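Local coordinates for Lactamase_B domain-containing protein (Pontibacter korlensis, PDB 6XFR) that probably hydrolyses beta-lactam antibiotics to substituted beta-amino acids, as a zinc-dependent class B1 metallo-beta-lactamase, at residues V71-L84 with V95-A107. Residues are numbered along the deposited sequence; the frame is centred on the assembly and turned at random.
Sequences VKVCVPTHWHDDKL and VPVVTSELTAILA. With ZN (zinc ion), chain N; ZN (zinc ion), chain O; SO4 (sulfate ion), chain X.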
loop_
_atom_site.group_PDB
_atom_site.type_symbol
_atom_site.label_atom_id
_atom_site.label_comp_id
_atom_site.label_asym_id
_atom_site.label_seq_id
_atom_site.Cartn_x
_atom_site.Cartn_y
_atom_site.Cartn_z
ATOM N N VAL B 71 -5.159 -5.677 -23.687
ATOM C CA VAL B 71 -4.245 -6.459 -22.859
ATOM C C VAL B 71 -3.378 -7.269 -23.813
ATOM O O VAL B 71 -3.889 -8.076 -24.593
ATOM C CB VAL B 71 -5.000 -7.393 -21.890
ATOM C CG1 VAL B 71 -4.025 -8.204 -21.018
ATOM C CG2 VAL B 71 -5.972 -6.635 -21.015
ATOM N N LYS B 72 -2.072 -7.031 -23.782
ATOM C CA LYS B 72 -1.203 -7.722 -24.720
ATOM C C LYS B 72 -0.920 -9.143 -24.266
ATOM O O LYS B 72 -0.755 -10.041 -25.102
ATOM C CB LYS B 72 0.118 -6.958 -24.895
ATOM C CG LYS B 72 -0.027 -5.585 -25.556
ATOM C CD LYS B 72 -1.180 -5.584 -26.540
ATOM C CE LYS B 72 -0.726 -5.030 -27.859
ATOM N NZ LYS B 72 -1.518 -5.646 -28.962
ATOM N N VAL B 73 -0.880 -9.372 -22.954
ATOM C CA VAL B 73 -0.411 -10.648 -22.433
ATOM C C VAL B 73 -0.834 -10.764 -20.975
ATOM O O VAL B 73 -0.971 -9.765 -20.262
ATOM C CB VAL B 73 1.126 -10.769 -22.594
ATOM C CG1 VAL B 73 1.813 -9.932 -21.500
ATOM C CG2 VAL B 73 1.567 -12.215 -22.506
ATOM N N CYS B 74 -0.986 -11.987 -20.518
ATOM C CA CYS B 74 -1.332 -12.235 -19.136
ATOM C C CYS B 74 -0.400 -13.309 -18.604
ATOM O O CYS B 74 -0.169 -14.334 -19.256
ATOM C CB CYS B 74 -2.797 -12.676 -19.052
ATOM S SG CYS B 74 -3.324 -13.473 -17.521
ATOM N N VAL B 75 0.093 -13.102 -17.390
ATOM C CA VAL B 75 1.154 -13.967 -16.890
ATOM C C VAL B 75 0.705 -14.475 -15.532
ATOM O O VAL B 75 0.883 -13.760 -14.533
ATOM C CB VAL B 75 2.490 -13.214 -16.776
ATOM C CG1 VAL B 75 3.580 -14.126 -16.162
ATOM C CG2 VAL B 75 2.908 -12.605 -18.107
ATOM N N PRO B 76 0.107 -15.669 -15.441
ATOM C CA PRO B 76 -0.195 -16.244 -14.125
ATOM C C PRO B 76 1.088 -16.618 -13.425
ATOM O O PRO B 76 2.094 -16.922 -14.068
ATOM C CB PRO B 76 -1.037 -17.481 -14.444
ATOM C CG PRO B 76 -1.617 -17.191 -15.787
ATOM C CD PRO B 76 -0.550 -16.412 -16.525
ATOM N N THR B 77 1.067 -16.518 -12.095
ATOM C CA THR B 77 2.247 -16.800 -11.287
ATOM C C THR B 77 2.292 -18.225 -10.729
ATOM O O THR B 77 3.315 -18.615 -10.158
ATOM C CB THR B 77 2.348 -15.789 -10.148
ATOM O OG1 THR B 77 1.239 -15.951 -9.248
ATOM C CG2 THR B 77 2.397 -14.372 -10.705
ATOM N N HIS B 78 1.212 -18.987 -10.833
ATOM C CA HIS B 78 1.233 -20.420 -10.561
ATOM C C HIS B 78 -0.151 -20.957 -10.911
ATOM O O HIS B 78 -1.007 -20.219 -11.414
ATOM C CB HIS B 78 1.711 -20.709 -9.132
ATOM C CG HIS B 78 0.733 -20.369 -8.058
ATOM N ND1 HIS B 78 0.262 -19.093 -7.854
ATOM C CD2 HIS B 78 0.186 -21.135 -7.087
ATOM C CE1 HIS B 78 -0.564 -19.097 -6.823
ATOM N NE2 HIS B 78 -0.621 -20.320 -6.336
ATOM N N TRP B 79 -0.361 -22.259 -10.687
ATOM C CA TRP B 79 -1.486 -22.926 -11.344
ATOM C C TRP B 79 -2.817 -22.800 -10.612
ATOM O O TRP B 79 -3.850 -23.125 -11.209
ATOM C CB TRP B 79 -1.187 -24.416 -11.552
ATOM C CG TRP B 79 -0.998 -25.244 -10.313
ATOM C CD1 TRP B 79 0.177 -25.478 -9.648
ATOM C CD2 TRP B 79 -2.000 -25.996 -9.623
ATOM N NE1 TRP B 79 -0.032 -26.330 -8.586
ATOM C CE2 TRP B 79 -1.360 -26.658 -8.542
ATOM C CE3 TRP B 79 -3.379 -26.182 -9.813
ATOM C CZ2 TRP B 79 -2.053 -27.484 -7.650
ATOM C CZ3 TRP B 79 -4.067 -27.008 -8.926
ATOM C CH2 TRP B 79 -3.399 -27.646 -7.856
ATOM N N HIS B 80 -2.836 -22.255 -9.399
ATOM C CA HIS B 80 -4.057 -22.243 -8.613
ATOM C C HIS B 80 -5.089 -21.256 -9.166
ATOM O O HIS B 80 -4.771 -20.279 -9.858
ATOM C CB HIS B 80 -3.737 -21.905 -7.164
ATOM C CG HIS B 80 -3.245 -23.062 -6.356
ATOM N ND1 HIS B 80 -2.475 -22.899 -5.223
ATOM C CD2 HIS B 80 -3.420 -24.395 -6.500
ATOM C CE1 HIS B 80 -2.196 -24.081 -4.704
ATOM N NE2 HIS B 80 -2.756 -25.007 -5.460
ATOM N N ASP B 81 -6.349 -21.505 -8.793
ATOM C CA ASP B 81 -7.467 -20.762 -9.365
ATOM C C ASP B 81 -7.367 -19.271 -9.062
ATOM O O ASP B 81 -7.728 -18.438 -9.903
ATOM C CB ASP B 81 -8.793 -21.333 -8.855
ATOM C CG ASP B 81 -9.362 -22.452 -9.756
ATOM O OD1 ASP B 81 -10.412 -23.024 -9.391
ATOM O OD2 ASP B 81 -8.774 -22.767 -10.818
ATOM N N ASP B 82 -6.863 -18.909 -7.869
ATOM C CA ASP B 82 -6.803 -17.500 -7.461
ATOM C C ASP B 82 -5.834 -16.687 -8.309
ATOM O O ASP B 82 -6.041 -15.484 -8.456
ATOM C CB ASP B 82 -6.471 -17.364 -5.956
ATOM C CG ASP B 82 -5.023 -17.746 -5.595
ATOM O OD1 ASP B 82 -4.428 -18.637 -6.226
ATOM O OD2 ASP B 82 -4.474 -17.190 -4.624
ATOM N N LYS B 83 -4.825 -17.307 -8.918
ATOM C CA LYS B 83 -3.941 -16.594 -9.835
ATOM C C LYS B 83 -4.147 -16.953 -11.302
ATOM O O LYS B 83 -3.592 -16.264 -12.169
ATOM C CB LYS B 83 -2.459 -16.835 -9.473
ATOM C CG LYS B 83 -2.123 -16.667 -7.959
ATOM C CD LYS B 83 -1.950 -15.214 -7.492
ATOM C CE LYS B 83 -3.305 -14.623 -7.071
ATOM N NZ LYS B 83 -3.343 -13.199 -6.623
ATOM N N LEU B 84 -4.959 -17.972 -11.618
ATOM C CA LEU B 84 -5.065 -18.428 -13.006
ATOM C C LEU B 84 -6.465 -18.871 -13.428
ATOM O O LEU B 84 -6.662 -19.141 -14.618
ATOM C CB LEU B 84 -4.079 -19.591 -13.221
ATOM C CG LEU B 84 -4.220 -20.553 -14.384
ATOM C CD1 LEU B 84 -3.531 -19.991 -15.624
ATOM C CD2 LEU B 84 -3.633 -21.878 -13.973
ATOM N N VAL B 95 -6.379 -12.851 -25.910
ATOM C CA VAL B 95 -5.186 -12.441 -25.163
ATOM C C VAL B 95 -4.310 -13.662 -24.899
ATOM O O VAL B 95 -4.792 -14.637 -24.301
ATOM C CB VAL B 95 -5.604 -11.786 -23.850
ATOM C CG1 VAL B 95 -4.367 -11.472 -22.977
ATOM C CG2 VAL B 95 -6.452 -10.567 -24.130
ATOM N N PRO B 96 -3.017 -13.630 -25.239
ATOM C CA PRO B 96 -2.141 -14.773 -24.914
ATOM C C PRO B 96 -1.821 -14.875 -23.422
ATOM O O PRO B 96 -1.310 -13.938 -22.802
ATOM C CB PRO B 96 -0.878 -14.518 -25.749
ATOM C CG PRO B 96 -0.934 -13.123 -26.155
ATOM C CD PRO B 96 -2.373 -12.660 -26.140
ATOM N N VAL B 97 -2.080 -16.058 -22.863
ATOM C CA VAL B 97 -1.679 -16.418 -21.507
ATOM C C VAL B 97 -0.362 -17.163 -21.595
ATOM O O VAL B 97 -0.197 -18.055 -22.436
ATOM C CB VAL B 97 -2.729 -17.297 -20.808
ATOM C CG1 VAL B 97 -2.266 -17.588 -19.409
ATOM C CG2 VAL B 97 -4.110 -16.646 -20.829
ATOM N N VAL B 98 0.567 -16.818 -20.716
ATOM C CA VAL B 98 1.935 -17.310 -20.794
ATOM C C VAL B 98 2.394 -17.695 -19.404
ATOM O O VAL B 98 2.278 -16.893 -18.469
ATOM C CB VAL B 98 2.863 -16.230 -21.393
ATOM C CG1 VAL B 98 4.310 -16.679 -21.371
ATOM C CG2 VAL B 98 2.425 -15.894 -22.826
ATOM N N THR B 99 2.971 -18.894 -19.270
ATOM C CA THR B 99 3.345 -19.394 -17.954
ATOM C C THR B 99 4.710 -20.077 -18.041
ATOM O O THR B 99 5.303 -20.213 -19.110
ATOM C CB THR B 99 2.248 -20.326 -17.378
ATOM O OG1 THR B 99 2.291 -21.599 -18.013
ATOM C CG2 THR B 99 0.852 -19.761 -17.588
ATOM N N SER B 100 5.232 -20.479 -16.895
ATOM C CA SER B 100 6.379 -21.369 -16.887
ATOM C C SER B 100 5.965 -22.750 -17.399
ATOM O O SER B 100 4.777 -23.082 -17.472
ATOM C CB SER B 100 6.982 -21.466 -15.481
ATOM O OG SER B 100 6.155 -22.209 -14.602
ATOM N N GLU B 101 6.969 -23.542 -17.796
ATOM C CA GLU B 101 6.705 -24.896 -18.275
ATOM C C GLU B 101 6.005 -25.716 -17.208
ATOM O O GLU B 101 4.998 -26.370 -17.481
ATOM C CB GLU B 101 8.007 -25.594 -18.680
ATOM C CG GLU B 101 8.094 -25.969 -20.117
ATOM C CD GLU B 101 9.315 -26.855 -20.434
ATOM O OE1 GLU B 101 9.445 -27.954 -19.834
ATOM O OE2 GLU B 101 10.136 -26.467 -21.302
ATOM N N LEU B 102 6.501 -25.665 -15.966
ATOM C CA LEU B 102 5.895 -26.535 -14.969
ATOM C C LEU B 102 4.546 -26.004 -14.504
ATOM O O LEU B 102 3.662 -26.799 -14.161
ATOM C CB LEU B 102 6.817 -26.751 -13.769
ATOM C CG LEU B 102 6.110 -27.569 -12.678
ATOM C CD1 LEU B 102 5.565 -28.874 -13.233
ATOM C CD2 LEU B 102 7.026 -27.869 -11.509
ATOM N N THR B 103 4.326 -24.688 -14.548
ATOM C CA THR B 103 2.973 -24.229 -14.289
ATOM C C THR B 103 2.012 -24.828 -15.311
ATOM O O THR B 103 0.926 -25.301 -14.949
ATOM C CB THR B 103 2.898 -22.700 -14.318
ATOM O OG1 THR B 103 3.509 -22.134 -13.137
ATOM C CG2 THR B 103 1.445 -22.253 -14.401
ATOM N N ALA B 104 2.431 -24.916 -16.580
ATOM C CA ALA B 104 1.588 -25.546 -17.591
ATOM C C ALA B 104 1.376 -27.028 -17.287
ATOM O O ALA B 104 0.285 -27.574 -17.504
ATOM C CB ALA B 104 2.197 -25.336 -18.973
ATOM N N ILE B 105 2.419 -27.701 -16.792
ATOM C CA ILE B 105 2.304 -29.115 -16.463
ATOM C C ILE B 105 1.291 -29.318 -15.339
ATOM O O ILE B 105 0.371 -30.145 -15.452
ATOM C CB ILE B 105 3.683 -29.706 -16.100
ATOM C CG1 ILE B 105 4.673 -29.590 -17.279
ATOM C CG2 ILE B 105 3.547 -31.194 -15.669
ATOM C CD1 ILE B 105 6.131 -30.031 -16.954
ATOM N N LEU B 106 1.427 -28.542 -14.246
ATOM C CA LEU B 106 0.545 -28.711 -13.089
ATOM C C LEU B 106 -0.895 -28.326 -13.420
ATOM O O LEU B 106 -1.842 -28.949 -12.925
ATOM C CB LEU B 106 1.071 -27.901 -11.909
ATOM C CG LEU B 106 2.408 -28.401 -11.374
ATOM C CD1 LEU B 106 3.104 -27.384 -10.454
ATOM C CD2 LEU B 106 2.173 -29.709 -10.693
ATOM N N ALA B 107 -1.078 -27.303 -14.252
ATOM C CA ALA B 107 -2.407 -26.995 -14.753
ATOM C C ALA B 107 -3.013 -28.185 -15.501
ATOM O O ALA B 107 -4.188 -28.525 -15.302
ATOM C CB ALA B 107 -2.340 -25.762 -15.648
HETATM ZN ZN ZN N . -1.938 -20.810 -4.667
HETATM ZN ZN ZN O . -3.257 -17.895 -2.878
HETATM S S SO4 X . -6.654 -21.131 -3.881
HETATM O O1 SO4 X . -5.386 -20.393 -3.867
HETATM O O2 SO4 X . -7.350 -20.837 -2.616
HETATM O O3 SO4 X . -6.376 -22.559 -4.007
HETATM O O4 SO4 X . -7.488 -20.773 -5.032
HETATM O O HOH W 1 -2.730 -18.684 -0.772
#
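Two backbone hydrogen bonds centred on Cys74 join strand 71-75 to residues 96-98, a small worked example of how a single parallel bridge can extend a sheet. Cys74 N gives its hydrogen to Pro96 O at 3.0 Å, and Cys74 O accepts from Val98 N, also at 3.0 Å. The other edge of strand 71-75 is paired with strand 43-47.

Apolar contacts flank the bridge. Val73 turns CG2 anti to its backbone N (CG1 has chi1 77°), which brings that methyl against Val98 CG2 at 3.8 Å, while Val71 CG1 touches Val95 CG1. Farther along, the Pro76 and Val97 side chains cross at about a right angle, with Pro76 CD 3.6 Å from Val97 CG1, and Thr99 CG2 also packs on the proline.

Beyond the strands, helix 101-109 makes a CH-pi contact: Leu106 CB lies over one face of the Trp79 indole, 3.8 Å from the centroid of the five-membered ring, and Leu106 CD1 reaches toward CD1 and NE1 of that indole. His80 CD2 lies over the opposite face. Nearby, Thr103 packs against the His78 backbone and hydrogen-bonds Asp144.

Trp79 sits between the two histidines of the HxHxD motif, the zinc-binding sequence of the metallo-beta-lactamase fold: His78 and His80 bind one zinc with His141, and Asp82 binds the second with Cys160 and His202.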